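Local coordinates for 5' nucleotidase family protein (Staphylococcus aureus subsp. aureus, PDB 4Q7F) that belongs to the 5'-nucleotidase family and joins a calcineurin-like phosphoesterase domain holding a manganese and a magnesium ion to a C-terminal domain, at residues A[112-117]-A[385-390]; A[72-77]-A[91-96]. One frame throughout, in Å; residues are numbered along the deposited sequence. Where two conformers were deposited one is given.

Interaction 1. Residues A[112-117]-A[385-390]; sequences FNYGLP and PFPNTF. With 3D1 ((2R,3S,5R)-5-(6-amino-9H-purin-9-yl)-tetrahydro-2-(hydroxymethyl)furan-3-ol), chain D.
Pro387 sets its ring against Asn113 and Tyr114, and this small patch is where the two segments meet. Pro387 CG lies 4.0 Å from Asn113 CB, and the two side chains cross at about a right angle. The tyrosine ring is met obliquely, with Tyr114 CE1 4.1 Å from Pro387 CG. Only about 131 Å² is buried here, and the touching is loose: Asn113 CB and OD1 and Tyr114 CE1 meet the proline ring in van der Waals contact. Tyr114 and Pro387 remain partly exposed to solvent. With CG beside the backbone N (chi1 -79°), the amide of Asn113 is engaged elsewhere: OD1 is hydrogen-bonded to His110 ND1 and ND2 to Glu171. His110 in turn uses NE2 to bond the ligand 3D1, so Asn113 stands as a second-shell residue to the pocket.

The close packing is made by the residues flanking Pro387, Phe386 and the buried Asn388, against 3D1. Phe386 lies with one face over the purine, ligand C4 3.7 Å above the ring plane and displaced toward its rim; its CD1 comes to 3.5 Å from C2. Phe365 meets the phenylalanine ring edge-to-face. Asn388 reads the purine edge with both ends of its amide: ND2 donates to N1 over 2.8 Å, nearly straight at 168°, while OD1 accepts from N6 over 2.9 Å, more bent at 147°. Tyr384 OH is also hydrogen-bonded to OD1, which would fix the amide's orientation. The inverse gamma turn centred on Pro387 places covering ring and pairing amide one residue to each side. The donor and acceptor of Asn388 thus match N1 and N6 of the ligand, whereas the contact between the segments is van der Waals only, without a hydrogen bond to direct it.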
ATOM      1  N   PHE A 112      10.224   0.336  -2.775  1.00 21.54           N
ATOM      2  CA  PHE A 112      10.834   1.158  -3.812  1.00 22.36           C
ATOM      3  C   PHE A 112      10.472   2.657  -3.717  1.00 22.90           C
ATOM      4  O   PHE A 112      11.095   3.478  -4.383  1.00 23.55           O
ATOM      5  CB  PHE A 112      10.432   0.603  -5.197  1.00 23.02           C
ATOM      6  CG  PHE A 112      10.904  -0.814  -5.434  1.00 22.57           C
ATOM      7  CD1 PHE A 112      12.162  -1.061  -5.989  1.00 23.12           C
ATOM      8  CD2 PHE A 112      10.105  -1.907  -5.077  1.00 22.43           C
ATOM      9  CE1 PHE A 112      12.605  -2.357  -6.208  1.00 22.75           C
ATOM     10  CE2 PHE A 112      10.555  -3.211  -5.270  1.00 21.72           C
ATOM     11  CZ  PHE A 112      11.795  -3.434  -5.861  1.00 22.70           C
ATOM     12  N   ASN A 113       9.484   2.999  -2.878  1.00 21.68           N
ATOM     13  CA  ASN A 113       8.978   4.365  -2.733  1.00 22.16           C
ATOM     14  C   ASN A 113      10.006   5.448  -2.476  1.00 23.66           C
ATOM     15  O   ASN A 113       9.737   6.595  -2.761  1.00 23.63           O
ATOM     16  CB  ASN A 113       7.960   4.471  -1.567  1.00 21.21           C
ATOM     17  CG  ASN A 113       6.557   3.956  -1.911  1.00 20.43           C
ATOM     18  OD1 ASN A 113       5.648   4.076  -1.079  1.00 19.74           O
ATOM     19  ND2 ASN A 113       6.358   3.428  -3.118  1.00 19.62           N
ATOM     20  N   TYR A 114      11.143   5.108  -1.883  1.00 24.43           N
ATOM     21  CA  TYR A 114      12.149   6.120  -1.567  1.00 26.36           C
ATOM     22  C   TYR A 114      13.410   6.010  -2.409  1.00 27.64           C
ATOM     23  O   TYR A 114      14.437   6.602  -2.068  1.00 29.95           O
ATOM     24  CB  TYR A 114      12.531   6.018  -0.086  1.00 28.53           C
ATOM     25  CG  TYR A 114      11.378   6.219   0.880  1.00 28.71           C
ATOM     26  CD1 TYR A 114      10.740   7.446   0.982  1.00 29.07           C
ATOM     27  CD2 TYR A 114      10.949   5.185   1.706  1.00 28.81           C
ATOM     28  CE1 TYR A 114       9.702   7.640   1.868  1.00 30.05           C
ATOM     29  CE2 TYR A 114       9.911   5.364   2.603  1.00 29.26           C
ATOM     30  CZ  TYR A 114       9.293   6.590   2.687  1.00 30.94           C
ATOM     31  OH  TYR A 114       8.262   6.769   3.593  1.00 32.21           O
ATOM     32  N   GLY A 115      13.347   5.262  -3.505  1.00 27.04           N
ATOM     33  CA  GLY A 115      14.499   5.104  -4.378  1.00 27.41           C
ATOM     34  C   GLY A 115      15.240   3.792  -4.207  1.00 27.67           C
ATOM     35  O   GLY A 115      15.197   3.166  -3.144  1.00 25.97           O
ATOM     36  N   LEU A 116      15.954   3.388  -5.260  1.00 27.52           N
ATOM     37  CA  LEU A 116      16.657   2.134  -5.249  1.00 28.16           C
ATOM     38  C   LEU A 116      17.850   2.117  -4.287  1.00 29.10           C
ATOM     39  O   LEU A 116      18.047   1.119  -3.604  1.00 28.35           O
ATOM     40  CB  LEU A 116      17.056   1.725  -6.668  1.00 28.97           C
ATOM     41  CG  LEU A 116      17.461   0.260  -6.831  1.00 29.63           C
ATOM     42  CD1 LEU A 116      16.330  -0.648  -6.375  1.00 28.93           C
ATOM     43  CD2 LEU A 116      17.851  -0.053  -8.282  1.00 31.05           C
ATOM     44  N   PRO A 117      18.648   3.214  -4.227  1.00 30.41           N
ATOM     45  CA  PRO A 117      19.773   3.251  -3.293  1.00 30.64           C
ATOM     46  C   PRO A 117      19.342   3.133  -1.825  1.00 29.21           C
ATOM     47  O   PRO A 117      20.028   2.487  -1.028  1.00 28.88           O
ATOM     48  CB  PRO A 117      20.421   4.622  -3.554  1.00 31.65           C
ATOM     49  CG  PRO A 117      20.019   4.981  -4.927  1.00 32.71           C
ATOM     50  CD  PRO A 117      18.645   4.386  -5.122  1.00 32.09           C
ATOM     51  N   PRO A 385      -0.567  10.835   3.042  1.00 23.93           N
ATOM     52  CA  PRO A 385       0.322   9.814   3.602  1.00 26.20           C
ATOM     53  C   PRO A 385       1.244   9.092   2.620  1.00 27.10           C
ATOM     54  O   PRO A 385       1.904   8.149   3.024  1.00 29.43           O
ATOM     55  CB  PRO A 385      -0.658   8.811   4.218  1.00 26.97           C
ATOM     56  CG  PRO A 385      -1.853   8.880   3.313  1.00 25.55           C
ATOM     57  CD  PRO A 385      -1.893  10.270   2.720  1.00 25.50           C
ATOM     58  N   PHE A 386       1.302   9.526   1.362  1.00 25.32           N
ATOM     59  CA  PHE A 386       2.207   8.884   0.417  1.00 24.93           C
ATOM     60  C   PHE A 386       3.303   9.837  -0.024  1.00 23.35           C
ATOM     61  O   PHE A 386       3.092  11.055  -0.064  1.00 26.06           O
ATOM     62  CB  PHE A 386       1.435   8.358  -0.786  1.00 24.76           C
ATOM     63  CG  PHE A 386       0.489   7.253  -0.447  1.00 27.17           C
ATOM     64  CD1 PHE A 386       0.969   5.975  -0.148  1.00 29.02           C
ATOM     65  CD2 PHE A 386      -0.874   7.468  -0.433  1.00 28.29           C
ATOM     66  CE1 PHE A 386       0.100   4.950   0.171  1.00 29.93           C
ATOM     67  CE2 PHE A 386      -1.748   6.441  -0.126  1.00 28.14           C
ATOM     68  CZ  PHE A 386      -1.265   5.186   0.175  1.00 29.45           C
ATOM     69  N   PRO A 387       4.473   9.296  -0.398  1.00 23.54           N
ATOM     70  CA  PRO A 387       5.530  10.182  -0.881  1.00 23.36           C
ATOM     71  C   PRO A 387       5.422  10.441  -2.406  1.00 22.88           C
ATOM     72  O   PRO A 387       6.346  10.171  -3.175  1.00 23.27           O
ATOM     73  CB  PRO A 387       6.800   9.438  -0.481  1.00 24.24           C
ATOM     74  CG  PRO A 387       6.420   7.987  -0.515  1.00 24.04           C
ATOM     75  CD  PRO A 387       4.940   7.899  -0.275  1.00 23.51           C
ATOM     76  N   ASN A 388       4.287  10.979  -2.830  1.00 22.61           N
ATOM     77  CA  ASN A 388       4.051  11.298  -4.229  1.00 22.05           C
ATOM     78  C   ASN A 388       4.556  12.683  -4.632  1.00 22.68           C
ATOM     79  O   ASN A 388       4.438  13.641  -3.862  1.00 22.12           O
ATOM     80  CB  ASN A 388       2.572  11.384  -4.530  1.00 21.71           C
ATOM     81  CG  ASN A 388       1.810  10.112  -4.256  1.00 22.11           C
ATOM     82  OD1 ASN A 388       0.624  10.173  -3.883  1.00 23.33           O
ATOM     83  ND2 ASN A 388       2.437   8.982  -4.446  1.00 21.53           N
ATOM     84  N   THR A 389       5.069  12.775  -5.858  1.00 22.15           N
ATOM     85  CA  THR A 389       5.458  14.042  -6.443  1.00 22.26           C
ATOM     86  C   THR A 389       4.348  14.268  -7.468  1.00 21.62           C
ATOM     87  O   THR A 389       3.394  13.476  -7.536  1.00 19.95           O
ATOM     88  CB  THR A 389       6.835  13.995  -7.084  1.00 22.91           C
ATOM     89  OG1 THR A 389       6.852  12.929  -8.025  1.00 23.57           O
ATOM     90  CG2 THR A 389       7.929  13.744  -6.020  1.00 24.65           C
ATOM     91  N   PHE A 390       4.456  15.320  -8.267  1.00 22.19           N
ATOM     92  CA  PHE A 390       3.386  15.625  -9.229  1.00 21.94           C
ATOM     93  C   PHE A 390       3.845  15.841 -10.658  1.00 22.34           C
ATOM     94  O   PHE A 390       5.000  16.147 -10.939  1.00 22.65           O
ATOM     95  CB  PHE A 390       2.601  16.817  -8.702  1.00 22.87           C
ATOM     96  CG  PHE A 390       2.088  16.600  -7.317  1.00 22.61           C
ATOM     97  CD1 PHE A 390       2.894  16.880  -6.215  1.00 24.27           C
ATOM     98  CD2 PHE A 390       0.843  16.005  -7.106  1.00 23.22           C
ATOM     99  CE1 PHE A 390       2.438  16.629  -4.928  1.00 23.72           C
ATOM    100  CE2 PHE A 390       0.385  15.745  -5.822  1.00 22.40           C
ATOM    101  CZ  PHE A 390       1.175  16.064  -4.740  1.00 23.23           C
TER
HETATM  102  O5' 3D1 D 603      -2.404  -1.503  -5.314  1.00 45.63           O
HETATM  103  C5' 3D1 D 603      -2.053  -0.141  -5.088  1.00 34.10           C
HETATM  104  C4' 3D1 D 603      -0.964  -0.036  -4.034  1.00 35.52           C
HETATM  105  O4' 3D1 D 603      -0.494   1.304  -4.070  1.00 33.95           O
HETATM  106  C1' 3D1 D 603      -0.841   2.021  -2.882  1.00 34.49           C
HETATM  107  N9  3D1 D 603      -1.305   3.387  -3.252  1.00 33.32           N
HETATM  108  C4  3D1 D 603      -0.453   4.385  -3.441  1.00 30.75           C
HETATM  109  N3  3D1 D 603       0.893   4.487  -3.372  1.00 27.83           N
HETATM  110  C2  3D1 D 603       1.501   5.662  -3.623  1.00 30.70           C
HETATM  111  N1  3D1 D 603       0.818   6.788  -3.965  1.00 30.26           N
HETATM  112  C6  3D1 D 603      -0.530   6.817  -4.070  1.00 29.05           C
HETATM  113  N6  3D1 D 603      -1.174   7.965  -4.419  1.00 26.14           N
HETATM  114  C5  3D1 D 603      -1.261   5.557  -3.817  1.00 29.37           C
HETATM  115  N7  3D1 D 603      -2.548   5.152  -3.807  1.00 28.15           N
HETATM  116  C8  3D1 D 603      -2.569   3.835  -3.477  1.00 32.30           C
HETATM  117  C2' 3D1 D 603      -1.831   1.149  -2.121  1.00 36.00           C
HETATM  118  C3' 3D1 D 603      -1.416  -0.233  -2.592  1.00 37.87           C
HETATM  119  O3' 3D1 D 603      -0.306  -0.677  -1.783  1.00 38.25           O

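Interaction 2. Residues A[72-77]-A[91-96]. With MN (manganese (II) ion), chain C; MG (magnesium ion), chain B.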
ATOM      1  N   ASP A  72       6.453  -4.677   2.334  1.00 20.89           N
ATOM      2  CA  ASP A  72       5.820  -3.401   2.688  1.00 20.37           C
ATOM      3  C   ASP A  72       6.166  -3.066   4.112  1.00 19.30           C
ATOM      4  O   ASP A  72       5.284  -2.829   4.954  1.00 19.21           O
ATOM      5  CB  ASP A  72       4.303  -3.391   2.437  1.00 19.68           C
ATOM      6  CG  ASP A  72       3.951  -3.064   0.983  1.00 21.03           C
ATOM      7  OD1 ASP A  72       4.884  -2.941   0.147  1.00 21.50           O
ATOM      8  OD2 ASP A  72       2.743  -2.940   0.676  1.00 19.92           O
ATOM      9  N   PHE A  73       7.465  -3.025   4.368  1.00 18.94           N
ATOM     10  CA  PHE A  73       7.985  -2.729   5.688  1.00 18.79           C
ATOM     11  C   PHE A  73       8.758  -1.419   5.770  1.00 19.41           C
ATOM     12  O   PHE A  73       9.022  -0.918   6.857  1.00 20.51           O
ATOM     13  CB  PHE A  73       8.927  -3.852   6.164  1.00 19.01           C
ATOM     14  CG  PHE A  73      10.208  -3.979   5.368  1.00 19.78           C
ATOM     15  CD1 PHE A  73      11.341  -3.265   5.729  1.00 19.54           C
ATOM     16  CD2 PHE A  73      10.279  -4.818   4.275  1.00 20.17           C
ATOM     17  CE1 PHE A  73      12.499  -3.381   5.011  1.00 20.24           C
ATOM     18  CE2 PHE A  73      11.446  -4.959   3.567  1.00 20.83           C
ATOM     19  CZ  PHE A  73      12.560  -4.230   3.926  1.00 21.17           C
ATOM     20  N   LEU A  74       9.100  -0.842   4.641  1.00 20.04           N
ATOM     21  CA  LEU A  74       9.972   0.338   4.637  1.00 20.76           C
ATOM     22  C   LEU A  74       9.250   1.662   4.499  1.00 21.22           C
ATOM     23  O   LEU A  74       9.828   2.715   4.732  1.00 22.82           O
ATOM     24  CB  LEU A  74      11.002   0.132   3.522  1.00 20.76           C
ATOM     25  CG  LEU A  74      12.227   1.017   3.417  1.00 21.61           C
ATOM     26  CD1 LEU A  74      13.062   0.952   4.685  1.00 21.41           C
ATOM     27  CD2 LEU A  74      13.022   0.532   2.207  1.00 22.34           C
ATOM     28  N   GLN A  75       7.976   1.612   4.143  1.00 22.43           N
ATOM     29  CA  GLN A  75       7.162   2.813   3.961  1.00 20.95           C
ATOM     30  C   GLN A  75       5.773   2.588   4.539  1.00 21.15           C
ATOM     31  O   GLN A  75       5.293   1.455   4.604  1.00 19.40           O
ATOM     32  CB  GLN A  75       7.043   3.121   2.459  1.00 22.84           C
ATOM     33  CG  GLN A  75       6.251   4.383   2.082  1.00 22.22           C
ATOM     34  CD  GLN A  75       4.736   4.213   2.138  1.00 23.07           C
ATOM     35  OE1 GLN A  75       4.210   3.097   2.067  1.00 22.97           O
ATOM     36  NE2 GLN A  75       4.022   5.331   2.252  1.00 23.89           N
ATOM     37  N   GLY A  76       5.125   3.666   4.972  1.00 21.20           N
ATOM     38  CA  GLY A  76       3.760   3.555   5.392  1.00 21.79           C
ATOM     39  C   GLY A  76       3.319   4.466   6.490  1.00 21.27           C
ATOM     40  O   GLY A  76       2.304   5.104   6.375  1.00 24.09           O
ATOM     41  N   SER A  77       4.102   4.554   7.549  1.00 19.89           N
ATOM     42  CA  SER A  77       3.685   5.309   8.702  1.00 19.24           C
ATOM     43  C   SER A  77       4.458   6.608   8.828  1.00 18.73           C
ATOM     44  O   SER A  77       5.457   6.784   8.160  1.00 18.41           O
ATOM     45  CB  SER A  77       3.956   4.472   9.944  1.00 19.26           C
ATOM     46  OG  SER A  77       5.348   4.449  10.237  1.00 18.36           O
ATOM     47  N   GLN A  91      18.200   3.087   9.216  1.00 26.71           N
ATOM     48  CA  GLN A  91      18.807   2.356  10.340  1.00 27.22           C
ATOM     49  C   GLN A  91      17.903   2.186  11.582  1.00 26.21           C
ATOM     50  O   GLN A  91      17.802   1.082  12.108  1.00 24.27           O
ATOM     51  CB  GLN A  91      20.162   2.953  10.747  1.00 30.01           C
ATOM     52  CG  GLN A  91      20.930   2.064  11.725  1.00 32.38           C
ATOM     53  CD  GLN A  91      21.404   0.779  11.065  1.00 34.47           C
ATOM     54  OE1 GLN A  91      22.079   0.821  10.037  1.00 38.23           O
ATOM     55  NE2 GLN A  91      21.084  -0.361  11.660  1.00 36.47           N
ATOM     56  N   PRO A  92      17.257   3.275  12.062  1.00 25.38           N
ATOM     57  CA  PRO A  92      16.395   3.099  13.244  1.00 24.04           C
ATOM     58  C   PRO A  92      15.328   2.014  13.062  1.00 22.89           C
ATOM     59  O   PRO A  92      15.040   1.259  13.985  1.00 22.91           O
ATOM     60  CB  PRO A  92      15.788   4.479  13.449  1.00 24.60           C
ATOM     61  CG  PRO A  92      16.809   5.436  12.874  1.00 26.05           C
ATOM     62  CD  PRO A  92      17.465   4.703  11.726  1.00 25.90           C
ATOM     63  N   LEU A  93      14.761   1.933  11.870  0.60 21.95           N
ATOM     64  CA  LEU A  93      13.764   0.921  11.571  0.60 20.63           C
ATOM     65  C   LEU A  93      14.411  -0.460  11.453  0.60 21.09           C
ATOM     66  O   LEU A  93      13.871  -1.457  11.950  0.60 20.43           O
ATOM     67  CB  LEU A  93      13.077   1.256  10.261  0.60 19.77           C
ATOM     68  CG  LEU A  93      12.069   0.229   9.774  0.60 18.96           C
ATOM     69  CD1 LEU A  93      10.904   0.138  10.741  0.60 18.57           C
ATOM     70  CD2 LEU A  93      11.586   0.609   8.380  0.60 19.12           C
ATOM     71  N   VAL A  94      15.570  -0.507  10.787  1.00 21.98           N
ATOM     72  CA  VAL A  94      16.294  -1.752  10.580  1.00 21.99           C
ATOM     73  C   VAL A  94      16.693  -2.343  11.943  1.00 22.26           C
ATOM     74  O   VAL A  94      16.608  -3.557  12.153  1.00 21.45           O
ATOM     75  CB  VAL A  94      17.550  -1.538   9.680  1.00 22.77           C
ATOM     76  CG1 VAL A  94      18.495  -2.739   9.736  1.00 23.65           C
ATOM     77  CG2 VAL A  94      17.158  -1.253   8.245  1.00 22.93           C
ATOM     78  N   ASP A  95      17.120  -1.486  12.860  1.00 22.84           N
ATOM     79  CA  ASP A  95      17.472  -1.931  14.221  1.00 23.50           C
ATOM     80  C   ASP A  95      16.324  -2.721  14.887  1.00 22.71           C
ATOM     81  O   ASP A  95      16.570  -3.739  15.549  1.00 21.13           O
ATOM     82  CB  ASP A  95      17.874  -0.763  15.091  1.00 25.08           C
ATOM     83  CG  ASP A  95      19.224  -0.201  14.714  1.00 27.05           C
ATOM     84  OD1 ASP A  95      19.884  -0.773  13.824  1.00 28.99           O
ATOM     85  OD2 ASP A  95      19.634   0.800  15.316  1.00 28.28           O
ATOM     86  N   PHE A  96      15.084  -2.258  14.727  1.00 21.10           N
ATOM     87  CA  PHE A  96      13.947  -2.993  15.264  1.00 20.97           C
ATOM     88  C   PHE A  96      13.904  -4.388  14.663  1.00 21.07           C
ATOM     89  O   PHE A  96      13.807  -5.379  15.407  1.00 23.37           O
ATOM     90  CB  PHE A  96      12.595  -2.278  15.015  1.00 20.75           C
ATOM     91  CG  PHE A  96      12.344  -1.111  15.933  1.00 21.12           C
ATOM     92  CD1 PHE A  96      12.066  -1.330  17.276  1.00 22.32           C
ATOM     93  CD2 PHE A  96      12.361   0.194  15.463  1.00 21.29           C
ATOM     94  CE1 PHE A  96      11.833  -0.275  18.138  1.00 23.06           C
ATOM     95  CE2 PHE A  96      12.120   1.254  16.318  1.00 22.01           C
ATOM     96  CZ  PHE A  96      11.857   1.027  17.651  1.00 22.71           C
TER
HETATM   97 MN    MN C 602       0.869  -2.835   1.770  1.00 22.28          MN
HETATM   98 MG    MG B 601       1.926  -3.844  -1.256  1.00 21.04          MG
HETATM   99  O   HOH W   1       0.001  -2.957  -0.317  1.00 20.85           O
HETATM  100  O   HOH W   2       0.046  -0.714   0.887  1.00 33.42           O
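Leu93, modelled in two conformers, in one of them extends a single methyl, CD2, from the helix 91-99 onto the loop 72-77, where it lies 3.4 Å from Phe73 O and 4.0 Å from Leu74 CD1; both approaches hold for that conformer. Its CG then stands anti to the backbone N (chi1 176°), which carries the branch out from the helix toward the loop. Leu74 has the same extended first torsion, and its CD1 comes round to meet Leu93 while the two side chains cross obliquely. Phe79 and Leu83 of helix 78-85 also pack on Leu93, and Tyr118 and Thr122 of helix 116-125 on Leu74.

The loop follows strand 65-69 and carries Asp72, one of the metal ligands of the calcineurin-like phosphoesterase fold. With CG beside the backbone N (chi1 -84°), its carboxylate faces the two metals, and Asp72 OD2 bridges them at 2.2 Å from manganese and 2.3 Å from magnesium; water 1 makes a second bridge. Glu111 accepts hydrogen bonds from the backbone N atoms of Asp72, Phe73 and Leu74, holding the loop behind the metal ligand.

Interaction 2 closes before interaction 1 opens along the chain, and their centres lie 14 Å apart. Segments 72-77, 91-96 and 112-117 all fall within the calcineurin-like phosphoesterase range, so interaction 2 is internal to it; interaction 1 reaches across to 385-390, within the range of the C-terminal domain. The two contacts touch at Gln75, whose CG is 3.2 Å from Asn113 OD1, and at Leu74, whose O is 3.4 Å from Tyr114 CE2. Helix 116-125 begins in the first segment of interaction 1 and packs on the loop of interaction 2. Gln75 of that loop also packs on His110, a pocket residue, so metal site and ligand pocket adjoin.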